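Local structure of dicer Related Helicase (Caenorhabditis elegans, 6M6Q) at residues W34-V39 against E121-T126; C40-R45 against Q227-L232. The protein probably hydrolyses ATP as an RNA helicase of the RIG-I-like receptor subfamily linked to RNA interference, the present chain being only its N-terminal domain. All blocks are in the same frame, centred on the assembly; numbering follows the deposited sequence. Where two conformers were deposited one is given.

Overall arrangement
Near the N terminus, helix 33-42 supplies the first half of both contacts. Its residues 34-39 meet helix 94-127 at 121-126, so contact 1 closes a loop of 81 intervening residues, with 46 of them helical. Residues 40-45 follow directly on 34-39, and the chain comes back to them much later, at 227-232, so contact 2 closes a longer loop of 181 residues. The segments alternate along the sequence, and the two loops therefore cross. Their centres lie about 11 Å apart, with contact 1 buried and contact 2 nearer the surface. D38 joins them: it belongs to the helical segment of contact 1 but holds the start of helix 231-236 in contact 2.

Contact 1 (W34-V39 against E121-T126); sequences WKFLDV and ECFLNT
L124 of helix 94-127 fits between W34 and F36 of helix 33-42 in a buried, apolar helix-helix contact whose centre lies about 11 Å from the centre of the chain. The axes of the two short segments approach to 11.1 Å at a steep crossing of 113°, and L37 and L124 have the nearest CA atoms. The two methyls of L124 divide the work. CD1 reaches the six-membered ring of W34, 3.8 Å from CZ3, while CD2 lies at the edge of the F36 ring, 3.7 Å from CD2 of that residue. With CG placed beside its backbone N (chi1 -67°), W34 starts out away from helix 94-127, yet its long indole brings its far end back to L124. Next to this, F36 and F123 set their rings almost parallel, with planes 12° apart. They are offset until little of one ring lies over the other, the centroids 5.9 Å apart, and the nearest atoms are CE2 of each ring at 3.8 Å. L37 adds its CD1 methyl, 4.1 Å from F123 CD2. The modelled domain has helices but no strand, consistent with the CARD-type fold expected at the N terminus of a RIG-I-like helicase, and this contact ties its early helix 33-42 to the long helix 94-127. F55 meets F123 edge-to-face, and helix 131-144 covers F36 through A137 and V140. At the opposite end of the interface, E121 OE1 lies near the indole plane, 4.0 Å from W34 CH2 at the ring edge. R117 forms a salt bridge with that same oxygen and also touches the indole.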
# COMPACT_ATOMS: atom_id res chain seq x y z
N TRP B 34 -4.75 0.44 -15.48
CA TRP B 34 -6.21 0.29 -15.76
C TRP B 34 -6.43 0.08 -17.25
O TRP B 34 -7.35 -0.72 -17.61
CB TRP B 34 -7.02 1.47 -15.22
CG TRP B 34 -7.03 1.57 -13.72
CD1 TRP B 34 -6.69 2.65 -12.96
CD2 TRP B 34 -7.37 0.52 -12.79
NE1 TRP B 34 -6.79 2.35 -11.63
CE2 TRP B 34 -7.20 1.05 -11.49
CE3 TRP B 34 -7.81 -0.81 -12.92
CZ2 TRP B 34 -7.46 0.30 -10.34
CZ3 TRP B 34 -8.05 -1.55 -11.78
CH2 TRP B 34 -7.87 -1.00 -10.51
N LYS B 35 -5.59 0.70 -18.09
CA LYS B 35 -5.62 0.54 -19.56
C LYS B 35 -5.09 -0.85 -19.91
O LYS B 35 -5.62 -1.45 -20.85
CB LYS B 35 -4.84 1.66 -20.26
CG LYS B 35 -4.76 1.56 -21.79
CD LYS B 35 -6.11 1.49 -22.48
CE LYS B 35 -6.04 1.36 -23.99
NZ LYS B 35 -7.35 0.90 -24.52
N PHE B 36 -4.14 -1.36 -19.12
CA PHE B 36 -3.56 -2.72 -19.29
C PHE B 36 -4.62 -3.77 -18.96
O PHE B 36 -4.78 -4.70 -19.75
CB PHE B 36 -2.31 -2.89 -18.43
CG PHE B 36 -1.88 -4.32 -18.26
CD1 PHE B 36 -1.41 -5.06 -19.34
CD2 PHE B 36 -1.92 -4.93 -17.01
CE1 PHE B 36 -1.02 -6.38 -19.17
CE2 PHE B 36 -1.52 -6.24 -16.85
CZ PHE B 36 -1.07 -6.96 -17.92
N LEU B 37 -5.33 -3.59 -17.83
CA LEU B 37 -6.50 -4.43 -17.44
C LEU B 37 -7.52 -4.36 -18.55
O LEU B 37 -7.92 -5.42 -19.00
CB LEU B 37 -7.10 -3.97 -16.10
CG LEU B 37 -8.24 -4.82 -15.53
CD1 LEU B 37 -7.78 -6.24 -15.12
CD2 LEU B 37 -8.88 -4.12 -14.33
N ASP B 38 -7.83 -3.14 -19.04
CA ASP B 38 -8.82 -2.91 -20.13
C ASP B 38 -8.46 -3.77 -21.35
O ASP B 38 -9.39 -4.38 -21.91
CB ASP B 38 -8.94 -1.43 -20.52
CG ASP B 38 -10.04 -1.20 -21.54
OD1 ASP B 38 -9.71 -1.02 -22.73
OD2 ASP B 38 -11.22 -1.34 -21.16
N VAL B 39 -7.18 -3.81 -21.74
CA VAL B 39 -6.65 -4.55 -22.94
C VAL B 39 -6.83 -6.06 -22.72
O VAL B 39 -7.34 -6.74 -23.63
CB VAL B 39 -5.18 -4.17 -23.22
CG1 VAL B 39 -4.49 -5.16 -24.15
CG2 VAL B 39 -5.04 -2.76 -23.77
N GLU B 121 -7.49 -6.15 -8.68
CA GLU B 121 -6.35 -5.72 -7.83
C GLU B 121 -5.48 -6.92 -7.46
O GLU B 121 -4.28 -6.74 -7.35
CB GLU B 121 -6.84 -4.99 -6.58
CG GLU B 121 -7.45 -3.62 -6.89
CD GLU B 121 -6.67 -2.42 -6.39
OE1 GLU B 121 -7.17 -1.30 -6.54
OE2 GLU B 121 -5.57 -2.62 -5.83
N CYS B 122 -6.07 -8.12 -7.33
CA CYS B 122 -5.31 -9.36 -7.06
C CYS B 122 -4.45 -9.71 -8.28
O CYS B 122 -3.31 -10.16 -8.08
CB CYS B 122 -6.22 -10.53 -6.71
SG CYS B 122 -5.30 -12.08 -6.49
N PHE B 123 -4.96 -9.50 -9.48
CA PHE B 123 -4.21 -9.79 -10.73
C PHE B 123 -3.08 -8.76 -10.89
O PHE B 123 -1.91 -9.16 -10.95
CB PHE B 123 -5.14 -9.80 -11.93
CG PHE B 123 -4.47 -9.72 -13.27
CD1 PHE B 123 -3.77 -10.81 -13.78
CD2 PHE B 123 -4.60 -8.60 -14.06
CE1 PHE B 123 -3.24 -10.77 -15.05
CE2 PHE B 123 -4.07 -8.57 -15.34
CZ PHE B 123 -3.38 -9.65 -15.83
N LEU B 124 -3.45 -7.47 -10.92
CA LEU B 124 -2.55 -6.34 -11.23
C LEU B 124 -1.40 -6.29 -10.20
O LEU B 124 -0.26 -6.11 -10.64
CB LEU B 124 -3.35 -5.03 -11.24
CG LEU B 124 -4.31 -4.87 -12.42
CD1 LEU B 124 -4.87 -3.45 -12.48
CD2 LEU B 124 -3.63 -5.21 -13.74
N ASN B 125 -1.67 -6.47 -8.91
CA ASN B 125 -0.65 -6.36 -7.84
C ASN B 125 0.32 -7.56 -7.88
O ASN B 125 1.37 -7.45 -7.27
CB ASN B 125 -1.26 -6.26 -6.45
CG ASN B 125 -2.02 -4.97 -6.24
OD1 ASN B 125 -1.79 -3.97 -6.92
ND2 ASN B 125 -2.93 -4.98 -5.28
N THR B 126 -0.07 -8.67 -8.51
CA THR B 126 0.77 -9.88 -8.66
C THR B 126 1.71 -9.71 -9.86
O THR B 126 2.92 -9.96 -9.69
CB THR B 126 -0.10 -11.14 -8.78
OG1 THR B 126 -0.94 -11.25 -7.63
CG2 THR B 126 0.72 -12.41 -8.86

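Contact 2 (C40-R45 against Q227-L232); sequences CVESTR and QLSTDL
T230 OG1 is bonded to the D38 carboxylate of helix 33-42 and, weakly, to V233 N, and through its methyl the same side chain packs on V41 and E42. The D38 carboxylate also accepts a hydrogen bond from S229 N, so one acid fixes two successive residues of the 227-232 segment. Set at chi1 75°, the T230 hydroxyl meets both that carboxylate and the first turn of helix 231-236, while CG2 turns to V41 and E42. CG2 lies 3.9 Å from V41 CG1, their side chains crossing near a right angle, and comes within 3.7 Å of E42 N, against the helix backbone. L232 CD2 makes a looser apolar contact with V41 CG1 at 4.4 Å. E42 extends along its whole length (chi1 -176°) and carries OE2 to 3.4 Å from S229 CB. A water joins the two residues, donating to E42 OE2 at 3.2 Å and hydrogen-bonded to S229 OG. Y144 of helix 131-144 touches both side chains. Hydroxyls also engage the carbonyls in the last part of helix 33-42: S43 OG bonds to C40 O from above the carbonyl plane, whereas T44 OG1 reaches V41 O within it at 2.7 Å. R45 NH2 donates to E42 O at 2.8 Å, although this arginine is poorly ordered. One helix thus finishes beside the beginning of another, where T230 is the N-cap of helix 231-236, its hydroxyl reaching V233 N in the first turn by a weak bond while D38 supplies the firmer one.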
# COMPACT_ATOMS: atom_id res chain seq x y z
N CYS B 40 -6.47 -6.56 -21.54
CA CYS B 40 -6.62 -7.99 -21.17
C CYS B 40 -8.11 -8.39 -21.22
O CYS B 40 -8.40 -9.49 -21.67
CB CYS B 40 -6.03 -8.29 -19.79
SG CYS B 40 -4.23 -8.05 -19.68
N VAL B 41 -9.01 -7.50 -20.79
CA VAL B 41 -10.47 -7.78 -20.73
C VAL B 41 -11.05 -7.71 -22.15
O VAL B 41 -11.86 -8.58 -22.49
CB VAL B 41 -11.19 -6.81 -19.78
CG1 VAL B 41 -12.70 -6.85 -19.98
CG2 VAL B 41 -10.83 -7.09 -18.33
N GLU B 42 -10.60 -6.75 -22.95
CA GLU B 42 -10.98 -6.56 -24.38
C GLU B 42 -10.67 -7.83 -25.18
O GLU B 42 -11.45 -8.14 -26.09
CB GLU B 42 -10.23 -5.36 -24.96
CG GLU B 42 -10.60 -5.01 -26.39
CD GLU B 42 -9.73 -3.90 -26.98
OE1 GLU B 42 -8.49 -3.95 -26.78
OE2 GLU B 42 -10.29 -2.98 -27.62
N SER B 43 -9.57 -8.53 -24.84
CA SER B 43 -8.98 -9.66 -25.62
C SER B 43 -9.79 -10.95 -25.44
O SER B 43 -9.66 -11.84 -26.30
CB SER B 43 -7.53 -9.88 -25.27
OG SER B 43 -7.40 -10.36 -23.96
N THR B 44 -10.59 -11.06 -24.37
CA THR B 44 -11.49 -12.23 -24.12
C THR B 44 -12.56 -12.27 -25.23
O THR B 44 -13.43 -11.37 -25.24
CB THR B 44 -12.09 -12.20 -22.71
OG1 THR B 44 -12.91 -11.05 -22.57
CG2 THR B 44 -11.04 -12.20 -21.62
N ARG B 45 -12.46 -13.23 -26.15
CA ARG B 45 -13.34 -13.33 -27.35
C ARG B 45 -14.60 -14.15 -27.02
O ARG B 45 -15.67 -13.53 -26.84
CB ARG B 45 -12.57 -13.89 -28.54
CG ARG B 45 -11.68 -12.87 -29.24
CD ARG B 45 -12.47 -11.80 -29.99
NE ARG B 45 -11.76 -10.52 -30.04
CZ ARG B 45 -11.85 -9.56 -29.11
NH1 ARG B 45 -11.16 -8.44 -29.26
NH2 ARG B 45 -12.63 -9.71 -28.05
N GLN B 227 -7.85 6.11 -23.47
CA GLN B 227 -9.30 5.88 -23.26
C GLN B 227 -9.52 4.39 -23.17
O GLN B 227 -8.83 3.65 -23.90
CB GLN B 227 -10.15 6.41 -24.42
CG GLN B 227 -9.75 7.78 -24.91
CD GLN B 227 -10.11 8.84 -23.91
OE1 GLN B 227 -11.19 8.81 -23.32
NE2 GLN B 227 -9.17 9.75 -23.67
N LEU B 228 -10.41 3.95 -22.28
CA LEU B 228 -10.70 2.51 -22.08
C LEU B 228 -11.71 2.09 -23.13
O LEU B 228 -12.52 2.94 -23.54
CB LEU B 228 -11.21 2.27 -20.66
CG LEU B 228 -10.32 2.81 -19.52
CD1 LEU B 228 -11.00 2.63 -18.17
CD2 LEU B 228 -8.94 2.13 -19.52
N SER B 229 -11.58 0.86 -23.62
CA SER B 229 -12.37 0.28 -24.73
C SER B 229 -13.56 -0.51 -24.19
O SER B 229 -14.53 -0.67 -24.96
CB SER B 229 -11.51 -0.58 -25.62
OG SER B 229 -10.39 0.13 -26.10
N THR B 230 -13.50 -1.02 -22.94
CA THR B 230 -14.56 -1.91 -22.37
C THR B 230 -15.49 -1.11 -21.43
O THR B 230 -15.03 -0.18 -20.77
CB THR B 230 -14.00 -3.17 -21.67
OG1 THR B 230 -13.43 -2.85 -20.40
CG2 THR B 230 -12.98 -3.91 -22.51
N ASP B 231 -16.75 -1.50 -21.37
CA ASP B 231 -17.73 -0.94 -20.40
C ASP B 231 -17.37 -1.45 -19.01
O ASP B 231 -17.47 -0.65 -18.05
CB ASP B 231 -19.16 -1.26 -20.83
CG ASP B 231 -19.57 -0.57 -22.12
OD1 ASP B 231 -20.69 -0.03 -22.17
OD2 ASP B 231 -18.75 -0.55 -23.06
N LEU B 232 -16.91 -2.71 -18.93
CA LEU B 232 -16.65 -3.45 -17.65
C LEU B 232 -15.66 -2.67 -16.78
O LEU B 232 -15.94 -2.51 -15.58
CB LEU B 232 -16.10 -4.84 -17.99
CG LEU B 232 -15.96 -5.81 -16.82
CD1 LEU B 232 -16.24 -7.24 -17.27
CD2 LEU B 232 -14.57 -5.74 -16.18
O HOH W 1 -9.44 0.00 -28.45